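PDB 3JUR: Exo-poly-alpha-D-galacturonosidase from Thermotoga maritima, which probably hydrolyses the alpha-glycosidic bonds of polygalacturonic acid, the backbone of pectin, as a glycoside hydrolase of family 28. Local coordinates for residues D272-L284 / E304-N316. Residues are numbered along the deposited sequence; the frame is centred on the assembly and turned at random.
Sequences DGRRIGVPSEYIL and EMSGGVRNVVARN
The amide of N311 lies beside the phenol ring of Y282, their planes 24° apart, with ND2 3.8 Å from CZ of Y282 in an oblique approach. At the edge of the R310 guanidinium sits the carboxylate of E281, turned 49° from it; NH1 of R310 meets OE2 of E281 at 2.9 Å from the syn side, tilted out of the carboxylate plane, closing a salt bridge. Both pairs stand on neighbouring, nearly parallel strands, 280-284 and 309-315, of the right-handed beta-helix that defines the family. E281 and R310 each place CG between backbone N and carbonyl carbon (chi1 54° in R310), which keeps the two side chains abreast; the arginine then bends at its second and third torsions to bring NH1 to the carboxylate. With an alanine in place of R310, OE2 of E281 would probably lose this cationic mate and the flank of the glutamate chain its cover. Y282 and N311 both have left-handed backbone angles, a matched kink in successive coils, and the side-chain amide of N311 finds its strongest polar partner in N340, on the next strand, 337-349. On the opposite sheet face from E281 and R310, CG1 of I283 packs against CG2 of V312, where I265 also touches the valine. Before the strands, S306 sets its CB 4.0 Å from CA of G273 in the helix, and G307 fits where a CB would clash with O of V278. Main-chain bonds continue the pairing: N of R310 donates to O of S280, and N of V313 donates to O of I283 at 3.0 Å.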
loop_
_atom_site.group_PDB
_atom_site.type_symbol
_atom_site.label_atom_id
_atom_site.label_comp_id
_atom_site.label_asym_id
_atom_site.label_seq_id
_atom_site.Cartn_x
_atom_site.Cartn_y
_atom_site.Cartn_z
ATOM N N ASP D 272 -17.526 33.475 31.489
ATOM C CA ASP D 272 -17.406 32.826 32.804
ATOM C C ASP D 272 -16.128 31.990 32.901
ATOM O O ASP D 272 -15.450 31.995 33.931
ATOM C CB ASP D 272 -18.627 31.949 33.088
ATOM C CG ASP D 272 -19.007 31.931 34.553
ATOM O OD1 ASP D 272 -19.328 33.004 35.097
ATOM O OD2 ASP D 272 -19.002 30.843 35.162
ATOM N N GLY D 273 -15.810 31.283 31.820
ATOM C CA GLY D 273 -14.575 30.510 31.713
ATOM C C GLY D 273 -13.322 31.369 31.729
ATOM O O GLY D 273 -12.327 31.002 32.352
ATOM N N ARG D 274 -13.369 32.514 31.046
ATOM C CA ARG D 274 -12.255 33.471 31.061
ATOM C C ARG D 274 -12.092 34.166 32.406
ATOM O O ARG D 274 -10.968 34.425 32.830
ATOM C CB ARG D 274 -12.404 34.530 29.970
ATOM C CG ARG D 274 -12.057 34.044 28.599
ATOM C CD ARG D 274 -12.403 35.088 27.559
ATOM N NE ARG D 274 -13.174 34.448 26.507
ATOM C CZ ARG D 274 -14.423 34.758 26.182
ATOM N NH1 ARG D 274 -15.059 35.749 26.784
ATOM N NH2 ARG D 274 -15.025 34.076 25.222
ATOM N N ARG D 275 -13.212 34.487 33.055
ATOM C CA ARG D 275 -13.206 35.112 34.384
ATOM C C ARG D 275 -12.464 34.238 35.402
ATOM O O ARG D 275 -11.545 34.715 36.074
ATOM C CB ARG D 275 -14.638 35.410 34.869
ATOM C CG ARG D 275 -14.736 35.924 36.324
ATOM C CD ARG D 275 -16.182 36.046 36.815
ATOM N NE ARG D 275 -16.906 34.767 36.810
ATOM C CZ ARG D 275 -16.993 33.937 37.850
ATOM N NH1 ARG D 275 -16.400 34.234 38.999
ATOM N NH2 ARG D 275 -17.677 32.803 37.743
ATOM N N ILE D 276 -12.864 32.969 35.501
ATOM C CA ILE D 276 -12.243 32.021 36.433
ATOM C C ILE D 276 -10.801 31.732 35.999
ATOM O O ILE D 276 -9.897 31.665 36.834
ATOM C CB ILE D 276 -13.093 30.735 36.577
ATOM C CG1 ILE D 276 -14.439 31.072 37.229
ATOM C CG2 ILE D 276 -12.365 29.673 37.409
ATOM C CD1 ILE D 276 -15.551 30.102 36.904
ATOM N N GLY D 277 -10.602 31.589 34.689
ATOM C CA GLY D 277 -9.273 31.467 34.086
ATOM C C GLY D 277 -8.394 30.344 34.614
ATOM O O GLY D 277 -7.190 30.525 34.763
ATOM N N VAL D 278 -8.994 29.191 34.906
ATOM C CA VAL D 278 -8.242 28.032 35.387
ATOM C C VAL D 278 -8.331 26.913 34.352
ATOM O O VAL D 278 -9.429 26.490 33.993
ATOM C CB VAL D 278 -8.734 27.533 36.777
ATOM C CG1 VAL D 278 -8.016 26.245 37.174
ATOM C CG2 VAL D 278 -8.518 28.606 37.845
ATOM N N PRO D 279 -7.174 26.446 33.852
ATOM C CA PRO D 279 -7.207 25.405 32.829
ATOM C C PRO D 279 -7.395 24.022 33.432
ATOM O O PRO D 279 -7.133 23.836 34.613
ATOM C CB PRO D 279 -5.827 25.514 32.172
ATOM C CG PRO D 279 -4.937 26.090 33.225
ATOM C CD PRO D 279 -5.798 26.877 34.176
ATOM N N SER D 280 -7.879 23.067 32.637
ATOM C CA SER D 280 -7.672 21.660 32.955
ATOM C C SER D 280 -6.291 21.309 32.425
ATOM O O SER D 280 -5.955 21.645 31.284
ATOM C CB SER D 280 -8.720 20.762 32.298
ATOM O OG SER D 280 -9.810 20.500 33.166
ATOM N N GLU D 281 -5.487 20.650 33.255
ATOM C CA GLU D 281 -4.109 20.340 32.894
ATOM C C GLU D 281 -3.566 19.158 33.690
ATOM O O GLU D 281 -3.979 18.916 34.830
ATOM C CB GLU D 281 -3.202 21.573 33.051
ATOM C CG GLU D 281 -3.165 22.154 34.454
ATOM C CD GLU D 281 -2.220 23.337 34.590
ATOM O OE1 GLU D 281 -2.338 24.070 35.609
ATOM O OE2 GLU D 281 -1.366 23.525 33.693
ATOM N N TYR D 282 -2.641 18.426 33.074
ATOM C CA TYR D 282 -2.028 17.249 33.678
ATOM C C TYR D 282 -3.080 16.188 33.984
ATOM O O TYR D 282 -3.299 15.811 35.137
ATOM C CB TYR D 282 -1.205 17.638 34.915
ATOM C CG TYR D 282 0.028 18.453 34.594
ATOM C CD1 TYR D 282 1.025 17.940 33.764
ATOM C CD2 TYR D 282 0.217 19.726 35.140
ATOM C CE1 TYR D 282 2.174 18.677 33.466
ATOM C CE2 TYR D 282 1.372 20.471 34.852
ATOM C CZ TYR D 282 2.336 19.933 34.006
ATOM O OH TYR D 282 3.476 20.644 33.710
ATOM N N ILE D 283 -3.752 15.749 32.923
ATOM C CA ILE D 283 -4.782 14.716 32.981
ATOM C C ILE D 283 -4.261 13.496 32.232
ATOM O O ILE D 283 -3.861 13.595 31.063
ATOM C CB ILE D 283 -6.128 15.159 32.314
ATOM C CG1 ILE D 283 -6.517 16.615 32.655
ATOM C CG2 ILE D 283 -7.258 14.165 32.648
ATOM C CD1 ILE D 283 -6.835 16.886 34.108
ATOM N N LEU D 284 -4.261 12.355 32.918
ATOM C CA LEU D 284 -3.809 11.099 32.351
ATOM C C LEU D 284 -5.004 10.162 32.201
ATOM O O LEU D 284 -5.707 9.880 33.171
ATOM C CB LEU D 284 -2.711 10.472 33.227
ATOM C CG LEU D 284 -2.106 9.131 32.802
ATOM C CD1 LEU D 284 -1.417 9.239 31.427
ATOM C CD2 LEU D 284 -1.124 8.657 33.854
ATOM N N GLU D 304 -16.313 23.638 25.975
ATOM C CA GLU D 304 -16.114 24.597 27.047
ATOM C C GLU D 304 -14.661 24.503 27.507
ATOM O O GLU D 304 -14.358 23.852 28.496
ATOM C CB GLU D 304 -17.085 24.338 28.200
ATOM C CG GLU D 304 -18.566 24.330 27.787
ATOM C CD GLU D 304 -19.120 22.932 27.523
ATOM O OE1 GLU D 304 -18.366 22.041 27.074
ATOM O OE2 GLU D 304 -20.322 22.721 27.772
ATOM N N MET D 305 -13.770 25.161 26.772
ATOM C CA MET D 305 -12.344 25.122 27.073
ATOM C C MET D 305 -11.767 26.537 27.205
ATOM O O MET D 305 -10.565 26.749 27.009
ATOM C CB MET D 305 -11.584 24.294 26.017
ATOM C CG MET D 305 -12.031 24.517 24.563
ATOM S SD MET D 305 -12.082 26.257 24.080
ATOM C CE MET D 305 -10.361 26.514 23.667
ATOM N N SER D 306 -12.630 27.493 27.557
ATOM C CA SER D 306 -12.255 28.912 27.622
ATOM C C SER D 306 -11.174 29.222 28.661
ATOM O O SER D 306 -10.506 30.248 28.577
ATOM C CB SER D 306 -13.490 29.778 27.888
ATOM O OG SER D 306 -14.430 29.650 26.834
ATOM N N GLY D 307 -11.021 28.341 29.646
ATOM C CA GLY D 307 -9.971 28.478 30.651
ATOM C C GLY D 307 -8.654 27.874 30.198
ATOM O O GLY D 307 -7.621 28.071 30.841
ATOM N N GLY D 308 -8.690 27.147 29.082
ATOM C CA GLY D 308 -7.519 26.450 28.561
ATOM C C GLY D 308 -7.535 24.969 28.905
ATOM O O GLY D 308 -8.082 24.564 29.936
ATOM N N VAL D 309 -6.966 24.161 28.013
ATOM C CA VAL D 309 -6.695 22.743 28.265
ATOM C C VAL D 309 -5.294 22.456 27.729
ATOM O O VAL D 309 -4.992 22.742 26.563
ATOM C CB VAL D 309 -7.737 21.797 27.596
ATOM C CG1 VAL D 309 -7.400 20.321 27.874
ATOM C CG2 VAL D 309 -9.177 22.114 28.062
ATOM N N ARG D 310 -4.431 21.913 28.581
ATOM C CA ARG D 310 -3.058 21.599 28.171
ATOM C C ARG D 310 -2.554 20.358 28.894
ATOM O O ARG D 310 -3.084 20.002 29.949
ATOM C CB ARG D 310 -2.114 22.786 28.437
ATOM C CG ARG D 310 -2.134 23.294 29.867
ATOM C CD ARG D 310 -0.782 23.839 30.298
ATOM N NE ARG D 310 -0.651 25.272 30.066
ATOM C CZ ARG D 310 -0.476 26.185 31.022
ATOM N NH1 ARG D 310 -0.402 25.833 32.303
ATOM N NH2 ARG D 310 -0.370 27.463 30.697
ATOM N N ASN D 311 -1.536 19.715 28.324
ATOM C CA ASN D 311 -0.862 18.567 28.938
ATOM C C ASN D 311 -1.809 17.441 29.330
ATOM O O ASN D 311 -1.992 17.117 30.508
ATOM C CB ASN D 311 0.016 19.011 30.109
ATOM C CG ASN D 311 1.080 19.991 29.677
ATOM O OD1 ASN D 311 1.683 19.834 28.613
ATOM N ND2 ASN D 311 1.308 21.019 30.490
ATOM N N VAL D 312 -2.428 16.866 28.310
ATOM C CA VAL D 312 -3.317 15.741 28.482
ATOM C C VAL D 312 -2.711 14.578 27.721
ATOM O O VAL D 312 -2.371 14.715 26.539
ATOM C CB VAL D 312 -4.719 16.048 27.924
ATOM C CG1 VAL D 312 -5.595 14.799 27.957
ATOM C CG2 VAL D 312 -5.375 17.181 28.713
ATOM N N VAL D 313 -2.555 13.449 28.408
ATOM C CA VAL D 313 -2.067 12.229 27.791
ATOM C C VAL D 313 -3.147 11.155 27.886
ATOM O O VAL D 313 -3.611 10.816 28.984
ATOM C CB VAL D 313 -0.764 11.710 28.457
ATOM C CG1 VAL D 313 -0.326 10.389 27.835
ATOM C CG2 VAL D 313 0.366 12.748 28.367
ATOM N N ALA D 314 -3.535 10.629 26.725
ATOM C CA ALA D 314 -4.433 9.483 26.632
ATOM C C ALA D 314 -3.661 8.336 25.992
ATOM O O ALA D 314 -3.356 8.372 24.792
ATOM C CB ALA D 314 -5.678 9.823 25.815
ATOM N N ARG D 315 -3.340 7.324 26.798
ATOM C CA ARG D 315 -2.493 6.237 26.354
ATOM C C ARG D 315 -3.122 4.862 26.575
ATOM O O ARG D 315 -3.708 4.599 27.628
ATOM C CB ARG D 315 -1.137 6.309 27.058
ATOM C CG ARG D 315 -0.119 5.318 26.529
ATOM C CD ARG D 315 1.197 5.370 27.301
ATOM N NE ARG D 315 1.021 5.148 28.741
ATOM C CZ ARG D 315 0.766 3.972 29.316
ATOM N NH1 ARG D 315 0.636 2.866 28.587
ATOM N NH2 ARG D 315 0.640 3.903 30.632
ATOM N N ASN D 316 -2.972 3.991 25.572
ATOM C CA ASN D 316 -3.383 2.586 25.658
ATOM C C ASN D 316 -4.855 2.414 26.006
ATOM O O ASN D 316 -5.214 1.613 26.862
ATOM C CB ASN D 316 -2.497 1.812 26.652
ATOM C CG ASN D 316 -2.574 0.305 26.453
ATOM O OD1 ASN D 316 -2.548 -0.186 25.326
ATOM N ND2 ASN D 316 -2.677 -0.431 27.553
HETATM O O HOH W 1 -6.158 30.162 31.472
#